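Local atomic coordinates of sortase B (Clostridium perfringens, PDB entry 5YFK), a protein that probably acts as a class B sortase, a cysteine transpeptidase of the kind that attaches proteins to the bacterial cell wall. Residues I195-I207 against V214-D226. The protein carries 1 engineered substitution. Numbering follows the deposited sequence.
Sequences IDLNSNDRILTLI and VNARIVVVAKEID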
loop_
_atom_site.group_PDB
_atom_site.type_symbol
_atom_site.label_atom_id
_atom_site.label_comp_id
_atom_site.label_asym_id
_atom_site.label_seq_id
_atom_site.Cartn_x
_atom_site.Cartn_y
_atom_site.Cartn_z
ATOM N N ILE A 195 7.049 15.483 11.409
ATOM C CA ILE A 195 6.804 14.934 10.072
ATOM C C ILE A 195 6.500 16.050 9.051
ATOM O O ILE A 195 6.458 15.800 7.848
ATOM C CB ILE A 195 5.647 13.904 10.108
ATOM C CG1 ILE A 195 5.724 12.953 8.912
ATOM C CG2 ILE A 195 4.292 14.589 10.124
ATOM C CD1 ILE A 195 6.083 11.539 9.294
ATOM N N ASP A 196 6.414 17.294 9.530
ATOM C CA ASP A 196 6.076 18.458 8.684
ATOM C C ASP A 196 5.064 18.090 7.581
ATOM O O ASP A 196 5.287 18.384 6.402
ATOM C CB ASP A 196 7.362 19.001 8.062
ATOM C CG ASP A 196 7.195 20.373 7.416
ATOM O OD1 ASP A 196 6.205 21.069 7.699
ATOM O OD2 ASP A 196 7.984 20.676 6.493
ATOM N N LEU A 197 3.867 17.679 7.980
ATOM C CA LEU A 197 2.864 17.298 7.012
ATOM C C LEU A 197 2.274 18.581 6.415
ATOM O O LEU A 197 1.915 19.520 7.153
ATOM C CB LEU A 197 1.762 16.455 7.663
ATOM C CG LEU A 197 0.766 15.824 6.683
ATOM C CD1 LEU A 197 1.444 14.854 5.731
ATOM C CD2 LEU A 197 -0.403 15.151 7.408
ATOM N N ASN A 198 2.248 18.645 5.091
ATOM C CA ASN A 198 1.828 19.866 4.399
ATOM C C ASN A 198 1.357 19.623 2.968
ATOM O O ASN A 198 1.551 18.555 2.403
ATOM C CB ASN A 198 2.956 20.900 4.451
ATOM C CG ASN A 198 4.064 20.620 3.454
ATOM O OD1 ASN A 198 3.992 21.055 2.301
ATOM N ND2 ASN A 198 5.111 19.960 3.894
ATOM N N SER A 199 0.683 20.612 2.385
ATOM C CA SER A 199 -0.036 20.399 1.146
ATOM C C SER A 199 0.885 20.181 -0.063
ATOM O O SER A 199 0.428 19.754 -1.121
ATOM C CB SER A 199 -0.943 21.603 0.886
ATOM O OG SER A 199 -0.180 22.668 0.353
ATOM N N ASN A 200 2.190 20.332 0.106
ATOM C CA ASN A 200 3.097 19.925 -0.967
ATOM C C ASN A 200 3.391 18.435 -0.971
ATOM O O ASN A 200 4.004 17.926 -1.906
ATOM C CB ASN A 200 4.429 20.665 -0.870
ATOM C CG ASN A 200 4.279 22.153 -1.042
ATOM O OD1 ASN A 200 3.601 22.618 -1.961
ATOM N ND2 ASN A 200 4.812 22.903 -0.089
ATOM N N ASP A 201 2.963 17.731 0.068
ATOM C CA ASP A 201 3.342 16.341 0.228
ATOM C C ASP A 201 2.583 15.408 -0.720
ATOM O O ASP A 201 1.506 15.738 -1.250
ATOM C CB ASP A 201 3.121 15.880 1.671
ATOM C CG ASP A 201 4.167 16.427 2.627
ATOM O OD1 ASP A 201 5.357 16.459 2.250
ATOM O OD2 ASP A 201 3.813 16.700 3.801
ATOM N N ARG A 202 3.183 14.251 -0.960
ATOM C CA ARG A 202 2.492 13.170 -1.647
ATOM C C ARG A 202 2.321 12.027 -0.666
ATOM O O ARG A 202 3.262 11.676 0.053
ATOM C CB ARG A 202 3.307 12.687 -2.849
ATOM C CG ARG A 202 2.498 11.714 -3.694
ATOM C CD ARG A 202 3.209 11.276 -4.961
ATOM N NE ARG A 202 2.213 10.835 -5.935
ATOM C CZ ARG A 202 2.490 10.350 -7.143
ATOM N NH1 ARG A 202 1.508 10.156 -8.015
ATOM N NH2 ARG A 202 3.730 9.999 -7.448
ATOM N N ILE A 203 1.128 11.473 -0.590
ATOM C CA ILE A 203 0.885 10.449 0.397
ATOM C C ILE A 203 0.551 9.093 -0.216
ATOM O O ILE A 203 0.086 9.004 -1.354
ATOM C CB ILE A 203 -0.189 10.858 1.426
ATOM C CG1 ILE A 203 -1.516 11.212 0.743
ATOM C CG2 ILE A 203 0.356 12.008 2.290
ATOM C CD1 ILE A 203 -2.709 11.246 1.700
ATOM N N LEU A 204 0.670 8.085 0.639
ATOM C CA LEU A 204 0.391 6.698 0.329
ATOM C C LEU A 204 -0.548 6.167 1.409
ATOM O O LEU A 204 -0.295 6.350 2.611
ATOM C CB LEU A 204 1.684 5.892 0.367
ATOM C CG LEU A 204 1.585 4.381 0.090
ATOM C CD1 LEU A 204 1.030 3.979 -1.258
ATOM C CD2 LEU A 204 2.947 3.772 0.274
ATOM N N THR A 205 -1.667 5.615 0.985
ATOM C CA THR A 205 -2.658 5.073 1.918
ATOM C C THR A 205 -2.762 3.573 1.708
ATOM O O THR A 205 -3.075 3.127 0.601
ATOM C CB THR A 205 -4.023 5.729 1.672
ATOM O OG1 THR A 205 -3.895 7.154 1.804
ATOM C CG2 THR A 205 -5.120 5.176 2.592
ATOM N N LEU A 206 -2.599 2.814 2.786
ATOM C CA LEU A 206 -2.722 1.365 2.735
ATOM C C LEU A 206 -3.938 0.918 3.511
ATOM O O LEU A 206 -4.116 1.324 4.648
ATOM C CB LEU A 206 -1.487 0.684 3.339
ATOM C CG LEU A 206 -0.111 1.135 2.841
ATOM C CD1 LEU A 206 0.987 0.358 3.538
ATOM C CD2 LEU A 206 0.000 1.012 1.335
ATOM N N ILE A 207 -4.776 0.108 2.867
ATOM C CA ILE A 207 -6.066 -0.271 3.428
ATOM C C ILE A 207 -6.235 -1.769 3.453
ATOM O O ILE A 207 -6.100 -2.450 2.416
ATOM C CB ILE A 207 -7.231 0.383 2.654
ATOM C CG1 ILE A 207 -7.147 1.913 2.791
ATOM C CG2 ILE A 207 -8.561 -0.099 3.202
ATOM C CD1 ILE A 207 -8.051 2.644 1.817
ATOM N N VAL A 214 -17.274 -5.846 13.213
ATOM C CA VAL A 214 -17.695 -6.224 11.872
ATOM C C VAL A 214 -17.524 -5.077 10.862
ATOM O O VAL A 214 -17.653 -3.894 11.205
ATOM C CB VAL A 214 -19.145 -6.778 11.852
ATOM C CG1 VAL A 214 -20.138 -5.738 12.306
ATOM C CG2 VAL A 214 -19.498 -7.278 10.463
ATOM N N ASN A 215 -17.042 -5.433 9.676
ATOM C CA ASN A 215 -16.698 -4.461 8.634
ATOM C C ASN A 215 -15.634 -3.430 9.043
ATOM O O ASN A 215 -15.621 -2.303 8.533
ATOM C CB ASN A 215 -17.962 -3.734 8.162
ATOM C CG ASN A 215 -18.983 -4.672 7.543
ATOM O OD1 ASN A 215 -18.628 -5.615 6.866
ATOM N ND2 ASN A 215 -20.239 -4.485 7.889
ATOM N N ALA A 216 -14.710 -3.828 9.910
ATOM C CA ALA A 216 -13.589 -2.959 10.262
ATOM C C ALA A 216 -12.645 -2.864 9.075
ATOM O O ALA A 216 -12.512 -3.817 8.289
ATOM C CB ALA A 216 -12.838 -3.472 11.479
ATOM N N ARG A 217 -12.121 -1.669 8.878
ATOM C CA ARG A 217 -11.008 -1.441 7.990
ATOM C C ARG A 217 -9.862 -0.863 8.783
ATOM O O ARG A 217 -10.055 0.040 9.614
ATOM C CB ARG A 217 -11.394 -0.470 6.881
ATOM C CG ARG A 217 -12.464 -0.984 5.964
ATOM C CD ARG A 217 -11.959 -2.148 5.173
ATOM N NE ARG A 217 -12.923 -2.651 4.215
ATOM C CZ ARG A 217 -13.729 -3.697 4.414
ATOM N NH1 ARG A 217 -13.784 -4.326 5.590
ATOM N NH2 ARG A 217 -14.540 -4.072 3.438
ATOM N N ILE A 218 -8.659 -1.315 8.473
ATOM C CA ILE A 218 -7.460 -0.717 9.094
ATOM C C ILE A 218 -6.650 0.056 8.044
ATOM O O ILE A 218 -6.509 -0.405 6.944
ATOM C CB ILE A 218 -6.562 -1.815 9.695
ATOM C CG1 ILE A 218 -7.394 -2.746 10.605
ATOM C CG2 ILE A 218 -5.391 -1.210 10.462
ATOM C CD1 ILE A 218 -6.640 -3.956 11.124
ATOM N N VAL A 219 -6.217 1.270 8.397
ATOM C CA VAL A 219 -5.649 2.218 7.434
ATOM C C VAL A 219 -4.307 2.715 7.961
ATOM O O VAL A 219 -4.196 3.113 9.111
ATOM C CB VAL A 219 -6.569 3.438 7.202
ATOM C CG1 VAL A 219 -6.068 4.308 6.049
ATOM C CG2 VAL A 219 -8.006 3.002 6.955
ATOM N N VAL A 220 -3.304 2.720 7.085
ATOM C CA VAL A 220 -2.052 3.378 7.338
ATOM C C VAL A 220 -1.766 4.420 6.244
ATOM O O VAL A 220 -2.018 4.182 5.071
ATOM C CB VAL A 220 -0.879 2.381 7.417
ATOM C CG1 VAL A 220 0.442 3.135 7.502
ATOM C CG2 VAL A 220 -1.034 1.486 8.653
ATOM N N VAL A 221 -1.464 5.640 6.670
ATOM C CA VAL A 221 -1.145 6.723 5.732
ATOM C C VAL A 221 0.275 7.227 5.999
ATOM O O VAL A 221 0.703 7.402 7.150
ATOM C CB VAL A 221 -2.147 7.899 5.843
ATOM C CG1 VAL A 221 -2.099 8.770 4.607
ATOM C CG2 VAL A 221 -3.582 7.380 6.044
ATOM N N ALA A 222 1.010 7.433 4.912
ATOM C CA ALA A 222 2.432 7.768 4.964
ATOM C C ALA A 222 2.716 8.860 3.929
ATOM O O ALA A 222 1.983 8.991 2.931
ATOM C CB ALA A 222 3.260 6.527 4.649
ATOM N N LYS A 223 3.666 9.729 4.250
ATOM C CA LYS A 223 4.109 10.782 3.331
ATOM C C LYS A 223 5.474 10.550 2.743
ATOM O O LYS A 223 6.400 10.076 3.414
ATOM C CB LYS A 223 4.099 12.158 4.006
ATOM C CG LYS A 223 5.034 12.277 5.176
ATOM C CD LYS A 223 5.230 13.736 5.535
ATOM C CE LYS A 223 6.388 14.382 4.797
ATOM N NZ LYS A 223 6.462 15.847 5.074
ATOM N N GLU A 224 5.640 11.001 1.506
ATOM C CA GLU A 224 6.891 10.777 0.802
ATOM C C GLU A 224 7.966 11.642 1.414
ATOM O O GLU A 224 7.738 12.820 1.681
ATOM C CB GLU A 224 6.775 11.061 -0.676
ATOM C CG GLU A 224 7.998 10.566 -1.416
ATOM C CD GLU A 224 7.835 10.600 -2.911
ATOM O OE1 GLU A 224 6.750 10.981 -3.422
ATOM O OE2 GLU A 224 8.809 10.185 -3.569
ATOM N N ILE A 225 9.110 11.022 1.679
ATOM C CA ILE A 225 10.255 11.717 2.206
ATOM C C ILE A 225 11.480 11.513 1.339
ATOM O O ILE A 225 11.529 10.581 0.531
ATOM C CB ILE A 225 10.577 11.253 3.627
ATOM C CG1 ILE A 225 10.997 9.780 3.628
ATOM C CG2 ILE A 225 9.384 11.497 4.533
ATOM C CD1 ILE A 225 11.537 9.319 4.966
ATOM N N ASP A 226 12.476 12.365 1.587
ATOM C CA ASP A 226 13.692 12.490 0.768
ATOM C C ASP A 226 13.491 13.210 -0.554
ATOM O O ASP A 226 14.420 13.841 -1.056
ATOM C CB ASP A 226 14.334 11.132 0.531
ATOM C CG ASP A 226 15.133 10.673 1.714
ATOM O OD1 ASP A 226 15.682 11.552 2.414
ATOM O OD2 ASP A 226 15.075 9.471 2.038
HETATM O O HOH W 1 8.501 17.982 4.323
HETATM O O HOH W 2 5.638 14.296 0.614
HETATM O O HOH W 3 6.114 9.928 -5.749
#
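Lys223 reaches off its strand into the loop 195-201, where oxygens of Ile195, Asp196 and Asp201 meet its amino group. Its CG sits between the backbone N and the carbonyl carbon (chi1 62°), and a bend at chi3 (-90°) turns the amino group into the loop. NZ donates to Ile195 O at 2.8 Å, nearly in line with the carbonyl. A weak bond goes to Asp196 O. Asp201 adds a salt bridge: both OD1 and OD2 lie 3.1 Å from NZ, each in a weak hydrogen bond. Water 1 accepts a further bond. The aliphatic part of the lysine is packed too: its CD lies 3.5 Å from CG1 of Ile195, the two side chains overlapping as they run in opposing directions, and CD1 of Leu197 also touches it. Asp201 OD2 in turn accepts from the backbone N of Asn198, from above the carboxylate plane, a bond that spans the type I turn 198-201 and helps hold the carboxylate beside the lysine.

Beyond this loop the chain forms the antiparallel hairpin of strands 203-210 and 216-225 in the sortase beta-barrel. Leu204 pairs with Ala222 and Leu206 with Val220 through reciprocal backbone bonds. On the face shared with Lys223, Thr205 CG2 meets Val219 CG1 at 3.7 Å, while Ile207 CG1 packs beside Val219 CG1. Strand 107-111 flanks the other edge of 203-207. Further along, Arg217, the predicted transition-state stabilizer, lies near Ser209, the engineered residue at the predicted nucleophile position.

Arg202 and Glu224 extend in the same direction from adjacent positions, their planar groups 22° apart. Water 3 bridges Arg202 NH2 (2.9 Å) and Glu224 OE1 (2.6 Å). Arg202 NH1 instead binds the carbonyls of Leu102 and Asp105. Between their backbones, Glu224 N donates to Arg202 O at 2.9 Å.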